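Local coordinates for mandelate racemase/muconate lactonizing protein (Paenibacillus sp., PDB 3V5C), which probably catalyses the magnesium-dependent dehydration of galacturonate, as a member of the enolase superfamily with its modified TIM barrel, at residues 125-130 and 356-361; 129-134 and 332-337; 110-115 and 322-327. The protein carries 1 engineered substitution. One frame throughout, in Å; residues are numbered along the deposited sequence.

Interaction 1 of 3, residues 125-130 and 356-361; sequences SLVVPC and EIHVPA
Val127 lies between Glu356 and His358 where the first barrel strand, 126-130, runs beside the hairpin strand 356-359, their directions 151° apart. Backbone hydrogen bonds join the antiparallel strands: Ile357 N reaches Val128 O at 2.7 Å in the carbonyl plane, Val128 N returns to Ile357 O at 2.9 Å, and Val359 N reaches Leu126 O. Val127 and His358 form a non-hydrogen-bonded pair. With CG1 of Val127 anti to its own nitrogen (chi1 -180°), that methyl sits over one face of the imidazole, toward its rim and 3.9 Å from the centroid, a CH-pi contact; the other methyl, CG2, stands 3.5 Å from His358 ND1. An alanine in place of His358 would probably lose this flat support and leave both Val127 methyls without their partner on that side. Glu356 can be followed outward: CB lies 3.5 Å from Val127 CG1, CG passes the same methyl more loosely, CD and then OE1 close on it again, OE1 to 3.3 Å, while OE2 takes a bond from a water that also donates to Val127 O. Across the sheet, Val128 CB meets Ile357 CG2 at 3.8 Å, beside Val335 of the last barrel strand. The apolar Val128-Ile357 face thus belongs to the buried interior, while the Val127 face, with its imidazole and water-bound carboxylate, suits a partly exposed outer side of the sheet.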
loop_
_atom_site.group_PDB
_atom_site.type_symbol
_atom_site.label_atom_id
_atom_site.label_comp_id
_atom_site.label_asym_id
_atom_site.label_seq_id
_atom_site.Cartn_x
_atom_site.Cartn_y
_atom_site.Cartn_z
ATOM N N SER A 125 -8.286 -6.335 -19.290
ATOM C CA SER A 125 -8.422 -5.410 -18.171
ATOM C C SER A 125 -7.596 -5.879 -16.986
ATOM O O SER A 125 -7.492 -7.089 -16.732
ATOM C CB SER A 125 -9.888 -5.269 -17.755
ATOM O OG SER A 125 -10.627 -4.605 -18.762
ATOM N N LEU A 126 -7.025 -4.916 -16.262
ATOM C CA LEU A 126 -6.288 -5.195 -15.039
ATOM C C LEU A 126 -7.223 -5.130 -13.844
ATOM O O LEU A 126 -7.727 -4.066 -13.490
ATOM C CB LEU A 126 -5.133 -4.212 -14.841
ATOM C CG LEU A 126 -4.248 -4.568 -13.642
ATOM C CD1 LEU A 126 -3.777 -6.014 -13.731
ATOM C CD2 LEU A 126 -3.079 -3.623 -13.532
ATOM N N VAL A 127 -7.439 -6.284 -13.235
ATOM C CA VAL A 127 -8.304 -6.404 -12.065
ATOM C C VAL A 127 -7.454 -7.039 -10.968
ATOM O O VAL A 127 -6.880 -8.101 -11.169
ATOM C CB VAL A 127 -9.546 -7.297 -12.379
ATOM C CG1 VAL A 127 -10.455 -7.426 -11.169
ATOM C CG2 VAL A 127 -10.330 -6.728 -13.578
ATOM N N VAL A 128 -7.373 -6.383 -9.811
ATOM C CA VAL A 128 -6.395 -6.745 -8.793
ATOM C C VAL A 128 -7.096 -6.968 -7.452
ATOM O O VAL A 128 -7.912 -6.152 -7.044
ATOM C CB VAL A 128 -5.349 -5.599 -8.628
ATOM C CG1 VAL A 128 -4.193 -6.016 -7.757
ATOM C CG2 VAL A 128 -4.821 -5.150 -9.987
ATOM N N PRO A 129 -6.783 -8.071 -6.763
ATOM C CA PRO A 129 -7.399 -8.250 -5.441
ATOM C C PRO A 129 -7.092 -7.085 -4.502
ATOM O O PRO A 129 -5.998 -6.541 -4.534
ATOM C CB PRO A 129 -6.730 -9.526 -4.913
ATOM C CG PRO A 129 -6.307 -10.260 -6.158
ATOM C CD PRO A 129 -5.890 -9.186 -7.118
ATOM N N CYS A 130 -8.050 -6.704 -3.670
ATOM C CA CYS A 130 -7.779 -5.718 -2.638
ATOM C C CYS A 130 -8.392 -6.167 -1.328
ATOM O O CYS A 130 -9.196 -7.105 -1.292
ATOM C CB CYS A 130 -8.356 -4.354 -3.005
ATOM S SG CYS A 130 -10.164 -4.293 -3.280
ATOM N N GLU A 356 -12.077 -6.813 -5.479
ATOM C CA GLU A 356 -11.037 -6.467 -6.446
ATOM C C GLU A 356 -11.143 -5.005 -6.854
ATOM O O GLU A 356 -12.256 -4.439 -6.962
ATOM C CB GLU A 356 -11.151 -7.336 -7.701
ATOM C CG GLU A 356 -11.124 -8.849 -7.439
ATOM C CD GLU A 356 -11.328 -9.679 -8.703
ATOM O OE1 GLU A 356 -12.328 -9.453 -9.418
ATOM O OE2 GLU A 356 -10.487 -10.556 -8.986
ATOM N N ILE A 357 -9.982 -4.397 -7.098
ATOM C CA ILE A 357 -9.929 -3.062 -7.663
ATOM C C ILE A 357 -9.729 -3.160 -9.168
ATOM O O ILE A 357 -8.836 -3.868 -9.647
ATOM C CB ILE A 357 -8.850 -2.177 -6.964
ATOM C CG1 ILE A 357 -8.847 -0.760 -7.510
ATOM C CG2 ILE A 357 -7.440 -2.791 -7.075
ATOM C CD1 ILE A 357 -8.221 0.263 -6.537
ATOM N N HIS A 358 -10.601 -2.490 -9.918
ATOM C CA HIS A 358 -10.504 -2.459 -11.365
ATOM C C HIS A 358 -9.711 -1.235 -11.783
ATOM O O HIS A 358 -10.147 -0.111 -11.595
ATOM C CB HIS A 358 -11.906 -2.451 -11.989
ATOM C CG HIS A 358 -12.645 -3.734 -11.787
ATOM N ND1 HIS A 358 -13.023 -4.546 -12.835
ATOM C CD2 HIS A 358 -13.032 -4.372 -10.657
ATOM C CE1 HIS A 358 -13.634 -5.617 -12.360
ATOM N NE2 HIS A 358 -13.643 -5.543 -11.041
ATOM N N VAL A 359 -8.511 -1.472 -12.295
ATOM C CA VAL A 359 -7.617 -0.395 -12.705
ATOM C C VAL A 359 -7.963 0.006 -14.143
ATOM O O VAL A 359 -8.018 -0.860 -15.010
ATOM C CB VAL A 359 -6.143 -0.856 -12.626
ATOM C CG1 VAL A 359 -5.209 0.297 -12.991
ATOM C CG2 VAL A 359 -5.809 -1.356 -11.223
ATOM N N PRO A 360 -8.208 1.296 -14.394
ATOM C CA PRO A 360 -8.588 1.727 -15.754
ATOM C C PRO A 360 -7.409 1.621 -16.730
ATOM O O PRO A 360 -6.251 1.668 -16.310
ATOM C CB PRO A 360 -8.958 3.211 -15.558
ATOM C CG PRO A 360 -8.125 3.632 -14.370
ATOM C CD PRO A 360 -8.203 2.429 -13.451
ATOM N N ALA A 361 -7.702 1.460 -18.018
ATOM C CA ALA A 361 -6.661 1.367 -19.034
ATOM C C ALA A 361 -6.274 2.728 -19.604
ATOM O O ALA A 361 -5.661 2.812 -20.675
ATOM C CB ALA A 361 -7.107 0.434 -20.157
HETATM O O HOH W 1 -7.328 -2.209 -17.314
HETATM O O HOH W 2 -7.983 -10.623 -9.997
#

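Interaction 2 of 3, residues 129-134 and 332-337; sequences PCYDTS and FEFVEY
Glu336 OE2 is gripped by two groups: Thr133 OG1 donates over 2.6 Å to the anti lone pair of OE2, the one away from the other carboxylate oxygen, and Lys168 of the neighbouring strand forms a salt bridge. The site lies where the (beta/alpha)7-beta barrel of the enolase superfamily closes, its first strand, 129-134, running parallel to its last, 335-337. Thr133 and Lys168 at OE2 and the backbone N-H of Cys312 at OE1 together fix the rotation of the carboxylate, and Lys168 separately bonds to Tyr131 OH; the side chain of Glu336 is about 12 Å from a bound magnesium ion. A ladder of backbone bonds carries the seam: Val335 N to Pro129 O, Tyr131 N to Val335 O, Tyr337 N to Tyr131 O, and Thr133 N to Tyr337 O at 3.0 Å and nearly straight at the hydrogen (177°). Tyr131 CG stands between its backbone nitrogen and carbonyl carbon (chi1 69°), which brings the ring over toward the partner strand. There Glu336 CA rests over one face, 4.2 Å from the centroid, and Glu336 CG comes to 3.7 Å from Tyr131 CZ. The ring edge meets the face of Phe334 in an offset edge-to-face pair, planes at 79°, with Tyr131 CD2 3.4 Å from Phe334 CB. Phe334 CD1 in turn packs on Pro129 CB at 3.7 Å. Farther along, a water donates both to Tyr337 O and to Asp132 OD1, the latter at 2.8 Å; that carboxylate oxygen also accepts Ser134 N, in an Asx turn, and Ser134 OG through its syn lone pair.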
loop_
_atom_site.group_PDB
_atom_site.type_symbol
_atom_site.label_atom_id
_atom_site.label_comp_id
_atom_site.label_asym_id
_atom_site.label_seq_id
_atom_site.Cartn_x
_atom_site.Cartn_y
_atom_site.Cartn_z
ATOM N N PRO A 129 -6.783 -8.071 -6.763
ATOM C CA PRO A 129 -7.399 -8.250 -5.441
ATOM C C PRO A 129 -7.092 -7.085 -4.502
ATOM O O PRO A 129 -5.998 -6.541 -4.534
ATOM C CB PRO A 129 -6.730 -9.526 -4.913
ATOM C CG PRO A 129 -6.307 -10.260 -6.158
ATOM C CD PRO A 129 -5.890 -9.186 -7.118
ATOM N N CYS A 130 -8.050 -6.704 -3.670
ATOM C CA CYS A 130 -7.779 -5.718 -2.638
ATOM C C CYS A 130 -8.392 -6.167 -1.328
ATOM O O CYS A 130 -9.196 -7.105 -1.292
ATOM C CB CYS A 130 -8.356 -4.354 -3.005
ATOM S SG CYS A 130 -10.164 -4.293 -3.280
ATOM N N TYR A 131 -8.008 -5.491 -0.255
ATOM C CA TYR A 131 -8.612 -5.738 1.043
ATOM C C TYR A 131 -8.847 -4.441 1.771
ATOM O O TYR A 131 -8.202 -3.429 1.516
ATOM C CB TYR A 131 -7.770 -6.699 1.918
ATOM C CG TYR A 131 -6.437 -6.162 2.438
ATOM C CD1 TYR A 131 -6.387 -5.278 3.513
ATOM C CD2 TYR A 131 -5.238 -6.577 1.879
ATOM C CE1 TYR A 131 -5.185 -4.814 4.004
ATOM C CE2 TYR A 131 -4.019 -6.126 2.370
ATOM C CZ TYR A 131 -3.998 -5.232 3.424
ATOM O OH TYR A 131 -2.811 -4.765 3.925
ATOM N N ASP A 132 -9.830 -4.478 2.660
ATOM C CA ASP A 132 -10.253 -3.314 3.399
ATOM C C ASP A 132 -9.370 -3.185 4.627
ATOM O O ASP A 132 -9.447 -4.016 5.532
ATOM C CB ASP A 132 -11.713 -3.523 3.808
ATOM C CG ASP A 132 -12.291 -2.348 4.554
ATOM O OD1 ASP A 132 -11.547 -1.415 4.905
ATOM O OD2 ASP A 132 -13.515 -2.374 4.823
ATOM N N THR A 133 -8.541 -2.139 4.667
ATOM C CA THR A 133 -7.577 -1.975 5.758
ATOM C C THR A 133 -8.062 -1.080 6.916
ATOM O O THR A 133 -7.297 -0.792 7.840
ATOM C CB THR A 133 -6.245 -1.412 5.183
ATOM O OG1 THR A 133 -5.166 -1.680 6.089
ATOM C CG2 THR A 133 -6.360 0.088 4.941
ATOM N N SER A 134 -9.343 -0.695 6.898
ATOM C CA SER A 134 -9.833 0.398 7.746
ATOM C C SER A 134 -10.383 -0.027 9.110
ATOM O O SER A 134 -10.981 0.796 9.801
ATOM C CB SER A 134 -10.928 1.196 7.005
ATOM O OG SER A 134 -12.102 0.414 6.817
ATOM N N PHE A 332 1.890 -11.134 -6.479
ATOM C CA PHE A 332 1.304 -9.940 -5.879
ATOM C C PHE A 332 0.029 -10.372 -5.168
ATOM O O PHE A 332 -0.847 -11.006 -5.773
ATOM C CB PHE A 332 0.956 -8.906 -6.967
ATOM C CG PHE A 332 0.467 -7.611 -6.412
ATOM C CD1 PHE A 332 -0.881 -7.429 -6.136
ATOM C CD2 PHE A 332 1.349 -6.582 -6.152
ATOM C CE1 PHE A 332 -1.330 -6.239 -5.603
ATOM C CE2 PHE A 332 0.900 -5.384 -5.630
ATOM C CZ PHE A 332 -0.450 -5.219 -5.370
ATOM N N GLU A 333 -0.077 -10.024 -3.887
ATOM C CA GLU A 333 -1.192 -10.476 -3.060
ATOM C C GLU A 333 -2.435 -9.578 -3.145
ATOM O O GLU A 333 -3.493 -10.022 -3.597
ATOM C CB GLU A 333 -0.717 -10.598 -1.597
ATOM C CG GLU A 333 0.240 -11.743 -1.381
ATOM C CD GLU A 333 -0.454 -13.080 -1.378
ATOM O OE1 GLU A 333 -1.490 -13.227 -0.689
ATOM O OE2 GLU A 333 0.033 -13.985 -2.070
ATOM N N PHE A 334 -2.315 -8.340 -2.678
ATOM C CA PHE A 334 -3.468 -7.450 -2.548
ATOM C C PHE A 334 -3.047 -5.996 -2.618
ATOM O O PHE A 334 -1.954 -5.641 -2.178
ATOM C CB PHE A 334 -4.102 -7.568 -1.159
ATOM C CG PHE A 334 -4.820 -8.848 -0.889
ATOM C CD1 PHE A 334 -6.125 -9.021 -1.314
ATOM C CD2 PHE A 334 -4.232 -9.824 -0.105
ATOM C CE1 PHE A 334 -6.805 -10.182 -1.040
ATOM C CE2 PHE A 334 -4.913 -10.996 0.172
ATOM C CZ PHE A 334 -6.204 -11.168 -0.289
ATOM N N VAL A 335 -3.945 -5.155 -3.114
ATOM C CA VAL A 335 -3.882 -3.721 -2.884
ATOM C C VAL A 335 -4.479 -3.431 -1.487
ATOM O O VAL A 335 -5.598 -3.841 -1.186
ATOM C CB VAL A 335 -4.679 -2.983 -3.977
ATOM C CG1 VAL A 335 -4.822 -1.500 -3.641
ATOM C CG2 VAL A 335 -3.989 -3.155 -5.321
ATOM N N GLU A 336 -3.731 -2.728 -0.636
ATOM C CA GLU A 336 -4.231 -2.322 0.683
ATOM C C GLU A 336 -5.111 -1.079 0.512
ATOM O O GLU A 336 -4.610 0.006 0.203
ATOM C CB GLU A 336 -3.049 -2.045 1.631
ATOM C CG GLU A 336 -3.484 -1.630 3.014
ATOM C CD GLU A 336 -2.388 -1.680 4.059
ATOM O OE1 GLU A 336 -1.194 -1.805 3.700
ATOM O OE2 GLU A 336 -2.731 -1.576 5.264
ATOM N N TYR A 337 -6.426 -1.238 0.711
ATOM C CA TYR A 337 -7.403 -0.201 0.339
ATOM C C TYR A 337 -8.012 0.550 1.527
ATOM O O TYR A 337 -8.556 -0.073 2.450
ATOM C CB TYR A 337 -8.532 -0.796 -0.510
ATOM C CG TYR A 337 -9.412 0.257 -1.115
ATOM C CD1 TYR A 337 -10.566 0.686 -0.463
ATOM C CD2 TYR A 337 -9.083 0.857 -2.325
ATOM C CE1 TYR A 337 -11.372 1.663 -1.010
ATOM C CE2 TYR A 337 -9.888 1.835 -2.884
ATOM C CZ TYR A 337 -11.031 2.235 -2.215
ATOM O OH TYR A 337 -11.848 3.212 -2.757
HETATM O O HOH W 3 -11.420 0.768 3.223
#

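Interaction 3 of 3, residues 110-115 and 322-327; sequences PVYDLV and SGHLSA
His324 sets the ND1 edge of its imidazole against the first turn of helix 111-115 and obliquely beside the Tyr112 ring, with the ring planes 40° apart. Tyr112 N lies in the imidazole plane, 3.0 Å from ND1, and donates a weak, bent bond (134°); as an amide of the first helical turn it has no acceptor from a preceding turn, and the imidazole offers one. CG of His324 is anti to its carbonyl carbon (chi1 -74°), an orientation that carries the ring out to this helix. Around the same edge, Val111 CB stands 3.5 Å from ND1, Tyr112 CD2 approaches CE1 to 3.6 Å, and Pro110 CB, from the N-cap residue, reaches CE1 at 4.0 Å. Outside the two segments, Phe365 meets the imidazole edge-to-face and NE2 has a weak bond with Tyr350 OH. One turn on, Ala327 CB packs on Tyr112 CB at 3.7 Å. Ser326 OG folds back to Gly323 O at 2.7 Å. A short helix that precedes the first barrel strand is thereby seated on helix 317-325, the seventh and last barrel helix, as befits the enolase fold, in which the chain's N-terminal part packs against a (beta/alpha)7-beta barrel.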
loop_
_atom_site.group_PDB
_atom_site.type_symbol
_atom_site.label_atom_id
_atom_site.label_comp_id
_atom_site.label_asym_id
_atom_site.label_seq_id
_atom_site.Cartn_x
_atom_site.Cartn_y
_atom_site.Cartn_z
ATOM N N PRO A 110 -1.397 2.993 -20.021
ATOM C CA PRO A 110 -1.399 2.940 -18.554
ATOM C C PRO A 110 -0.048 2.419 -18.074
ATOM O O PRO A 110 0.618 1.659 -18.775
ATOM C CB PRO A 110 -2.496 1.924 -18.246
ATOM C CG PRO A 110 -2.467 0.987 -19.439
ATOM C CD PRO A 110 -2.238 1.930 -20.606
ATOM N N VAL A 111 0.374 2.834 -16.888
ATOM C CA VAL A 111 1.658 2.388 -16.368
ATOM C C VAL A 111 1.775 0.867 -16.308
ATOM O O VAL A 111 2.842 0.308 -16.603
ATOM C CB VAL A 111 1.930 2.996 -14.993
ATOM C CG1 VAL A 111 3.085 2.258 -14.279
ATOM C CG2 VAL A 111 2.227 4.491 -15.146
ATOM N N TYR A 112 0.693 0.189 -15.955
ATOM C CA TYR A 112 0.777 -1.263 -15.868
ATOM C C TYR A 112 1.271 -1.899 -17.181
ATOM O O TYR A 112 2.044 -2.850 -17.140
ATOM C CB TYR A 112 -0.509 -1.899 -15.329
ATOM C CG TYR A 112 -1.733 -1.797 -16.211
ATOM C CD1 TYR A 112 -1.895 -2.642 -17.308
ATOM C CD2 TYR A 112 -2.753 -0.903 -15.908
ATOM C CE1 TYR A 112 -3.030 -2.576 -18.104
ATOM C CE2 TYR A 112 -3.889 -0.819 -16.697
ATOM C CZ TYR A 112 -4.019 -1.666 -17.799
ATOM O OH TYR A 112 -5.149 -1.596 -18.576
ATOM N N ASP A 113 0.883 -1.330 -18.327
ATOM C CA ASP A 113 1.417 -1.795 -19.615
ATOM C C ASP A 113 2.880 -1.441 -19.842
ATOM O O ASP A 113 3.613 -2.165 -20.521
ATOM C CB ASP A 113 0.597 -1.249 -20.767
ATOM C CG ASP A 113 -0.587 -2.102 -21.072
ATOM O OD1 ASP A 113 -1.477 -1.616 -21.798
ATOM O OD2 ASP A 113 -0.616 -3.262 -20.591
ATOM N N LEU A 114 3.304 -0.311 -19.300
ATOM C CA LEU A 114 4.702 0.084 -19.407
ATOM C C LEU A 114 5.645 -0.776 -18.567
ATOM O O LEU A 114 6.834 -0.865 -18.882
ATOM C CB LEU A 114 4.889 1.556 -19.003
ATOM C CG LEU A 114 4.151 2.634 -19.808
ATOM C CD1 LEU A 114 4.464 4.039 -19.277
ATOM C CD2 LEU A 114 4.475 2.539 -21.284
ATOM N N VAL A 115 5.144 -1.394 -17.495
ATOM C CA VAL A 115 6.057 -2.057 -16.562
ATOM C C VAL A 115 5.876 -3.565 -16.446
ATOM O O VAL A 115 6.635 -4.233 -15.754
ATOM C CB VAL A 115 5.991 -1.458 -15.141
ATOM C CG1 VAL A 115 6.303 0.015 -15.170
ATOM C CG2 VAL A 115 4.633 -1.754 -14.490
ATOM N N SER A 322 -0.132 0.893 -6.238
ATOM C CA SER A 322 -0.110 -0.543 -5.956
ATOM C C SER A 322 -0.827 -1.350 -7.025
ATOM O O SER A 322 -0.359 -2.406 -7.455
ATOM C CB SER A 322 -0.768 -0.831 -4.604
ATOM O OG SER A 322 -0.078 -0.197 -3.545
ATOM N N GLY A 323 -2.001 -0.880 -7.430
ATOM C CA GLY A 323 -2.741 -1.552 -8.483
ATOM C C GLY A 323 -1.921 -1.726 -9.759
ATOM O O GLY A 323 -1.890 -2.816 -10.326
ATOM N N HIS A 324 -1.232 -0.680 -10.196
ATOM C CA HIS A 324 -0.385 -0.796 -11.382
ATOM C C HIS A 324 0.845 -1.674 -11.155
ATOM O O HIS A 324 1.255 -2.413 -12.047
ATOM C CB HIS A 324 0.056 0.589 -11.870
ATOM C CG HIS A 324 -1.027 1.359 -12.551
ATOM N ND1 HIS A 324 -1.076 1.522 -13.922
ATOM C CD2 HIS A 324 -2.106 2.004 -12.051
ATOM C CE1 HIS A 324 -2.136 2.247 -14.233
ATOM N NE2 HIS A 324 -2.779 2.551 -13.118
ATOM N N LEU A 325 1.426 -1.610 -9.957
ATOM C CA LEU A 325 2.618 -2.402 -9.667
ATOM C C LEU A 325 2.338 -3.884 -9.848
ATOM O O LEU A 325 3.215 -4.659 -10.234
ATOM C CB LEU A 325 3.062 -2.174 -8.224
ATOM C CG LEU A 325 4.233 -3.017 -7.717
ATOM C CD1 LEU A 325 5.493 -2.694 -8.508
ATOM C CD2 LEU A 325 4.459 -2.775 -6.221
ATOM N N SER A 326 1.111 -4.286 -9.534
ATOM C CA SER A 326 0.750 -5.693 -9.585
ATOM C C SER A 326 1.060 -6.337 -10.924
ATOM O O SER A 326 1.320 -7.536 -10.966
ATOM C CB SER A 326 -0.718 -5.903 -9.209
ATOM O OG SER A 326 -1.554 -5.516 -10.274
ATOM N N ALA A 327 1.044 -5.558 -12.010
ATOM C CA ALA A 327 1.314 -6.132 -13.328
ATOM C C ALA A 327 2.769 -6.559 -13.512
ATOM O O ALA A 327 3.075 -7.305 -14.446
ATOM C CB ALA A 327 0.891 -5.171 -14.451
#

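How the interactions relate
Interactions 1 and 2 use the two edges of strand 126-135 and share Pro129 and Cys130: the hairpin strand attaches antiparallel on one edge, the last barrel strand parallel on the other. Interaction 2 is buried and rich in polar side-chain bonds; interaction 1 is partly buried, with waters bridging Glu356 and backbone atoms of the two strands. Interaction 3, also buried, joins helices instead of strands and relies on one weak bond and close fitting. All three converge near Val128, whose CG1 packs on Val335 CG2 at 3.8 Å and whose CG2 approaches Ser326 OG. His324 also links interactions 1 and 3, its NE2 lying 3.3 Å from Val359 CG1.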